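Local coordinates for protein terminal uridylyltransferase 1 (Trypanosoma brucei, PDB 5HZD) that adds uridines to the 3'-hydroxyl end of guide RNAs, ribosomal RNAs and some messenger RNAs during mitochondrial RNA editing, using UTP and a divalent metal ion, at residues E152-V157 with V162-I167; L214-V219 with Q229-N234. One frame throughout, in Å; residues are numbered along the deposited sequence. Where two conformers were deposited one is given.

Interaction 1: residues E152-V157 with V162-I167; sequences ELLRRV and VNLEPI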
loop_
_atom_site.group_PDB
_atom_site.type_symbol
_atom_site.label_atom_id
_atom_site.label_comp_id
_atom_site.label_asym_id
_atom_site.label_seq_id
_atom_site.Cartn_x
_atom_site.Cartn_y
_atom_site.Cartn_z
ATOM N N GLU A 152 7.489 4.300 -22.749
ATOM C CA GLU A 152 7.301 4.741 -24.131
ATOM C C GLU A 152 5.928 4.353 -24.659
ATOM O O GLU A 152 5.285 5.130 -25.354
ATOM C CB GLU A 152 8.386 4.145 -25.028
ATOM C CG GLU A 152 8.213 4.459 -26.496
ATOM C CD GLU A 152 8.492 5.917 -26.831
ATOM O OE1 GLU A 152 8.925 6.685 -25.934
ATOM O OE2 GLU A 152 8.260 6.303 -28.004
ATOM N N LEU A 153 5.468 3.158 -24.323
ATOM C CA LEU A 153 4.114 2.763 -24.735
ATOM C C LEU A 153 3.048 3.679 -24.135
ATOM O O LEU A 153 2.070 4.068 -24.818
ATOM C CB LEU A 153 3.817 1.298 -24.361
ATOM C CG LEU A 153 4.618 0.241 -25.120
ATOM C CD1 LEU A 153 4.301 -1.168 -24.601
ATOM C CD2 LEU A 153 4.369 0.337 -26.638
ATOM N N LEU A 154 3.213 4.038 -22.864
ATOM C CA LEU A 154 2.278 4.956 -22.230
ATOM C C LEU A 154 2.298 6.350 -22.881
ATOM O O LEU A 154 1.252 6.921 -23.137
ATOM C CB LEU A 154 2.559 5.040 -20.736
ATOM C CG LEU A 154 2.250 3.765 -19.964
ATOM C CD1 LEU A 154 2.930 3.842 -18.605
ATOM C CD2 LEU A 154 0.712 3.554 -19.813
ATOM N N ARG A 155 3.481 6.860 -23.200
ATOM C CA ARG A 155 3.616 8.145 -23.887
ATOM C C ARG A 155 2.839 8.086 -25.211
ATOM O O ARG A 155 2.153 9.040 -25.579
ATOM C CB ARG A 155 5.102 8.439 -24.154
ATOM C CG ARG A 155 5.408 9.797 -24.757
ATOM C CD ARG A 155 6.879 9.876 -25.196
ATOM N NE ARG A 155 7.008 10.263 -26.605
ATOM C CZ ARG A 155 6.929 9.417 -27.633
ATOM N NH1 ARG A 155 6.716 8.129 -27.424
ATOM N NH2 ARG A 155 7.061 9.862 -28.876
ATOM N N ARG A 156 2.915 6.957 -25.902
ATOM C CA ARG A 156 2.343 6.865 -27.256
ATOM C C ARG A 156 0.814 6.711 -27.224
ATOM O O ARG A 156 0.135 6.907 -28.235
ATOM C CB ARG A 156 2.956 5.687 -28.031
ATOM C CG ARG A 156 4.434 5.818 -28.419
ATOM C CD ARG A 156 4.849 4.613 -29.315
ATOM N NE ARG A 156 5.950 3.804 -28.766
ATOM C CZ ARG A 156 6.159 2.504 -29.018
ATOM N NH1 ARG A 156 7.202 1.865 -28.465
ATOM N NH2 ARG A 156 5.333 1.826 -29.814
ATOM N N VAL A 157 0.260 6.338 -26.078
ATOM C CA VAL A 157 -1.211 6.209 -25.961
ATOM C C VAL A 157 -1.794 7.466 -25.306
ATOM O O VAL A 157 -3.003 7.550 -25.073
ATOM C CB VAL A 157 -1.599 4.879 -25.227
ATOM C CG1 VAL A 157 -1.486 4.994 -23.733
ATOM C CG2 VAL A 157 -2.979 4.401 -25.608
ATOM N N VAL A 162 4.804 15.182 -18.180
ATOM C CA VAL A 162 4.429 15.899 -16.952
ATOM C C VAL A 162 3.958 14.904 -15.874
ATOM O O VAL A 162 4.190 15.078 -14.679
ATOM C CB VAL A 162 3.305 16.920 -17.277
ATOM C CG1 VAL A 162 2.622 17.475 -16.038
ATOM C CG2 VAL A 162 3.869 18.066 -18.144
ATOM N N ASN A 163 3.301 13.838 -16.309
ATOM C CA ASN A 163 2.650 12.933 -15.379
ATOM C C ASN A 163 3.431 11.650 -15.123
ATOM O O ASN A 163 3.221 10.963 -14.102
ATOM C CB ASN A 163 1.246 12.564 -15.898
ATOM C CG ASN A 163 0.352 13.761 -16.017
ATOM O OD1 ASN A 163 0.194 14.340 -17.110
ATOM N ND2 ASN A 163 -0.245 14.167 -14.904
ATOM N N LEU A 164 4.298 11.279 -16.053
ATOM C CA LEU A 164 5.031 10.022 -15.937
ATOM C C LEU A 164 6.422 10.195 -15.385
ATOM O O LEU A 164 7.216 10.994 -15.912
ATOM C CB LEU A 164 5.178 9.353 -17.305
ATOM C CG LEU A 164 3.972 8.650 -17.886
ATOM C CD1 LEU A 164 4.348 8.063 -19.253
ATOM C CD2 LEU A 164 3.505 7.561 -16.967
ATOM N N GLU A 165 6.749 9.429 -14.358
ATOM C CA GLU A 165 8.111 9.457 -13.816
ATOM C C GLU A 165 8.709 8.055 -13.889
ATOM O O GLU A 165 8.466 7.240 -13.013
ATOM C CB GLU A 165 8.116 9.949 -12.351
ATOM C CG GLU A 165 9.508 9.952 -11.696
ATOM C CD GLU A 165 9.532 10.331 -10.209
ATOM O OE1 GLU A 165 10.652 10.278 -9.613
ATOM O OE2 GLU A 165 8.469 10.678 -9.646
ATOM N N PRO A 166 9.500 7.772 -14.933
ATOM C CA PRO A 166 10.238 6.501 -14.982
ATOM C C PRO A 166 11.344 6.537 -13.944
ATOM O O PRO A 166 12.096 7.510 -13.903
ATOM C CB PRO A 166 10.846 6.498 -16.386
ATOM C CG PRO A 166 10.905 7.977 -16.791
ATOM C CD PRO A 166 9.709 8.603 -16.130
ATOM N N ILE A 167 11.419 5.532 -13.095
ATOM C CA ILE A 167 12.520 5.423 -12.142
ATOM C C ILE A 167 13.293 4.156 -12.434
ATOM O O ILE A 167 13.125 3.152 -11.764
ATOM C CB ILE A 167 11.974 5.404 -10.706
ATOM C CG1 ILE A 167 10.994 6.554 -10.523
ATOM C CG2 ILE A 167 13.113 5.548 -9.691
ATOM C CD1 ILE A 167 10.367 6.583 -9.170
#

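Interaction 2: residues L214-V219 with Q229-N234; sequences LLEGSV and QQVWWN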
loop_
_atom_site.group_PDB
_atom_site.type_symbol
_atom_site.label_atom_id
_atom_site.label_comp_id
_atom_site.label_asym_id
_atom_site.label_seq_id
_atom_site.Cartn_x
_atom_site.Cartn_y
_atom_site.Cartn_z
ATOM N N LEU A 214 -8.924 0.125 -43.598
ATOM C CA LEU A 214 -7.921 -0.630 -42.862
ATOM C C LEU A 214 -7.807 -0.118 -41.439
ATOM O O LEU A 214 -7.714 -0.912 -40.498
ATOM C CB LEU A 214 -6.556 -0.599 -43.587
ATOM C CG LEU A 214 -6.495 -1.491 -44.831
ATOM C CD1 LEU A 214 -5.229 -1.236 -45.683
ATOM C CD2 LEU A 214 -6.570 -2.945 -44.416
ATOM N N LEU A 215 -7.805 1.202 -41.249
ATOM C CA LEU A 215 -7.691 1.734 -39.890
ATOM C C LEU A 215 -8.915 1.345 -39.072
ATOM O O LEU A 215 -8.798 0.919 -37.914
ATOM C CB LEU A 215 -7.510 3.256 -39.904
ATOM C CG LEU A 215 -7.417 3.970 -38.551
ATOM C CD1 LEU A 215 -6.347 3.329 -37.643
ATOM C CD2 LEU A 215 -7.186 5.485 -38.675
ATOM N N GLU A 216 -10.097 1.513 -39.657
ATOM C CA GLU A 216 -11.322 1.154 -38.934
ATOM C C GLU A 216 -11.319 -0.332 -38.590
ATOM O O GLU A 216 -11.750 -0.733 -37.486
ATOM C CB GLU A 216 -12.551 1.490 -39.775
ATOM C CG GLU A 216 -12.753 2.971 -40.003
ATOM C CD GLU A 216 -13.896 3.259 -40.953
ATOM O OE1 GLU A 216 -14.918 2.532 -40.882
ATOM O OE2 GLU A 216 -13.765 4.201 -41.765
ATOM N N GLY A 217 -10.832 -1.134 -39.529
ATOM C CA GLY A 217 -10.697 -2.569 -39.345
ATOM C C GLY A 217 -9.791 -2.914 -38.179
ATOM O O GLY A 217 -10.101 -3.815 -37.398
ATOM N N SER A 218 -8.662 -2.216 -38.072
ATOM C CA SER A 218 -7.727 -2.425 -36.969
ATOM C C SER A 218 -8.377 -2.137 -35.632
ATOM O O SER A 218 -8.172 -2.873 -34.645
ATOM C CB SER A 218 -6.497 -1.532 -37.140
ATOM O OG SER A 218 -5.668 -2.029 -38.170
ATOM N N VAL A 219 -9.145 -1.055 -35.585
ATOM C CA VAL A 219 -9.843 -0.709 -34.353
ATOM C C VAL A 219 -10.878 -1.780 -34.005
ATOM O O VAL A 219 -10.935 -2.263 -32.858
ATOM C CB VAL A 219 -10.500 0.660 -34.454
ATOM C CG1 VAL A 219 -11.423 0.899 -33.284
ATOM C CG2 VAL A 219 -9.406 1.752 -34.524
ATOM N N GLN A 229 -18.648 1.928 -31.153
ATOM C CA GLN A 229 -19.966 2.550 -31.262
ATOM C C GLN A 229 -20.094 3.488 -32.447
ATOM O O GLN A 229 -21.127 3.507 -33.110
ATOM C CB GLN A 229 -20.343 3.282 -29.976
ATOM C CG GLN A 229 -20.685 2.374 -28.832
ATOM C CD GLN A 229 -21.213 3.156 -27.639
ATOM O OE1 GLN A 229 -21.339 4.389 -27.692
ATOM N NE2 GLN A 229 -21.526 2.447 -26.559
ATOM N N GLN A 230 -19.044 4.251 -32.740
ATOM C CA GLN A 230 -19.117 5.220 -33.807
ATOM C C GLN A 230 -17.700 5.501 -34.279
ATOM O O GLN A 230 -16.781 5.569 -33.459
ATOM C CB GLN A 230 -19.731 6.507 -33.287
ATOM C CG GLN A 230 -19.861 7.577 -34.338
ATOM C CD GLN A 230 -20.448 8.863 -33.800
ATOM O OE1 GLN A 230 -20.321 9.188 -32.619
ATOM N NE2 GLN A 230 -21.105 9.598 -34.667
ATOM N N VAL A 231 -17.528 5.623 -35.583
ATOM C CA VAL A 231 -16.249 6.004 -36.157
ATOM C C VAL A 231 -16.527 7.086 -37.188
ATOM O O VAL A 231 -17.478 6.949 -37.974
ATOM C CB VAL A 231 -15.608 4.817 -36.873
ATOM C CG1 VAL A 231 -14.470 5.288 -37.732
ATOM C CG2 VAL A 231 -15.120 3.796 -35.859
ATOM N N TRP A 232 -15.734 8.160 -37.188
ATOM C CA TRP A 232 -15.910 9.215 -38.188
ATOM C C TRP A 232 -14.613 9.930 -38.603
ATOM O O TRP A 232 -13.656 10.000 -37.835
ATOM C CB TRP A 232 -16.980 10.209 -37.735
ATOM C CG TRP A 232 -16.653 11.056 -36.520
ATOM C CD1 TRP A 232 -16.330 12.383 -36.529
ATOM C CD2 TRP A 232 -16.689 10.662 -35.128
ATOM N NE1 TRP A 232 -16.145 12.836 -35.246
ATOM C CE2 TRP A 232 -16.359 11.806 -34.364
ATOM C CE3 TRP A 232 -16.965 9.459 -34.455
ATOM C CZ2 TRP A 232 -16.278 11.780 -32.966
ATOM C CZ3 TRP A 232 -16.878 9.432 -33.056
ATOM C CH2 TRP A 232 -16.536 10.590 -32.328
ATOM N N TRP A 233 -14.588 10.449 -39.826
ATOM C CA TRP A 233 -13.386 11.076 -40.370
ATOM C C TRP A 233 -13.564 12.565 -40.622
ATOM O O TRP A 233 -14.672 13.028 -40.911
ATOM C CB TRP A 233 -13.003 10.412 -41.692
ATOM C CG TRP A 233 -12.487 9.031 -41.551
ATOM C CD1 TRP A 233 -13.215 7.882 -41.404
ATOM C CD2 TRP A 233 -11.111 8.640 -41.542
ATOM N NE1 TRP A 233 -12.373 6.798 -41.281
ATOM C CE2 TRP A 233 -11.075 7.237 -41.375
ATOM C CE3 TRP A 233 -9.906 9.342 -41.640
ATOM C CZ2 TRP A 233 -9.876 6.519 -41.327
ATOM C CZ3 TRP A 233 -8.715 8.630 -41.594
ATOM C CH2 TRP A 233 -8.709 7.233 -41.427
ATOM N N ASN A 234 -12.472 13.319 -40.539
ATOM C CA ASN A 234 -12.543 14.729 -40.909
ATOM C C ASN A 234 -12.511 14.957 -42.421
ATOM O O ASN A 234 -12.348 14.014 -43.207
ATOM C CB ASN A 234 -11.512 15.579 -40.161
ATOM C CG ASN A 234 -10.090 15.339 -40.636
ATOM O OD1 ASN A 234 -9.825 14.411 -41.391
ATOM N ND2 ASN A 234 -9.177 16.203 -40.214
#

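Interaction 1: residues E152-V157 with V162-I167
Leu-154 on the last turn of helix 143-156 meets Leu-164 at the start of strand 164-167 across a wide backbone gap, the nearest CA atoms, those of Arg-155 and Leu-164, lying 8.3 Å apart. No hydrogen bond joins the segments, and only about 100 Å² is buried between them; two leucines make the contact. Each points its CA-CB bond at the other segment, and the two side chains cross at about a right angle. The CD1 methyl of Leu-164 comes down on the root of the other leucine, 3.8 Å from CB of Leu-154, and lies 4.2 Å from the backbone N of Arg-155. The other branch meets the tip of the leucine more loosely: CD2 of Leu-164 stands 4.1 Å from CD1 of Leu-154. In Leu-164, CG sits beside the backbone N (chi1 -76°) and CD1 lies anti to CA, which carries that methyl to the helix surface. The setting is the palm domain of the nucleotidyltransferase fold, where helix 143-156 packs on a mixed sheet whose edge strand is 164-167, hydrogen-bonded antiparallel to strand 174-177. A short loop turns the helix into this strand, and its Phe-159 touches both leucines. Leu-154 also reaches Val-96 of helix 80-100, while Leu-164 touches Thr-151 one turn back; both leucines are buried. The side chain of Leu-164 is about 10 Å from that of Asp-286, which by similarity is important for catalysis. Arg-155 borders the contact through its backbone N, and the end of its side chain leads away. Glu-152 and Arg-156 form a salt bridge within the helix, its NE to OE2 bond weak at 3.5 Å. CD2 of Leu-153 lies over one face of the Arg-156 guanidinium, toward its rim.

Interaction 2: residues L214-V219 with Q229-N234
The indole NE1 of Trp-233 donates a hydrogen bond to OE2 of Glu-216, 3.0 Å long and somewhat bent (N-H...O 150°). It joins helix 209-223 to the edge strand 228-233 of the four-stranded antiparallel sheet on which the helix packs, in the PAP-associated region and away from the active site. Helix segment and strand segment run nearly antiparallel, their axes 10.4 Å apart at closest. NE1 meets OE2 on its anti side, from 28° out of the carboxylate plane, and the oxygen lies at the edge of the ring; the carboxylate and indole planes are turned 43° apart. Glu-216 gets there by an extended chain beyond CG, with CG itself beside the backbone N. On the way, its CG methylene passes 3.7 Å from CG1 of Val-231, so the aliphatic part of the acid packs on the valine while its end serves the tryptophan. The alternation of the strand puts Val-231 and Trp-233 toward the helix and Trp-232 away from it; Met-240 of strand 239-244 touches both Val-231 and Trp-233. Leu-215, which is buried, also packs on Phe-201 of strand 198-203. Its CD2 methyl comes obliquely to the six-membered ring of Trp-233, 3.6 Å from CH2 and 3.9 Å from CZ2.

Overall arrangement
Interaction 1 comes first along the chain and closes before interaction 2 opens; their centres lie 26 Å apart and their nearest atoms about 11 Å, without touching. Each sets a helix against the edge strand of a sheet, but the sheets differ. Interaction 1 belongs to the mixed sheet of the palm, which also holds strand 124-129 with Asp-125, a metal ligand by similarity. Interaction 2 belongs to the antiparallel sheet of 198-203, 228-233, 239-244 and 267-271, inserted between palm strands 174-177 and 285-288. The centre of interaction 1 is about 22 Å from the centre of the chain. That of interaction 2 is about 40 Å from it, on the same side, consistent with the inserted helix-on-sheet unit lying outward of the palm.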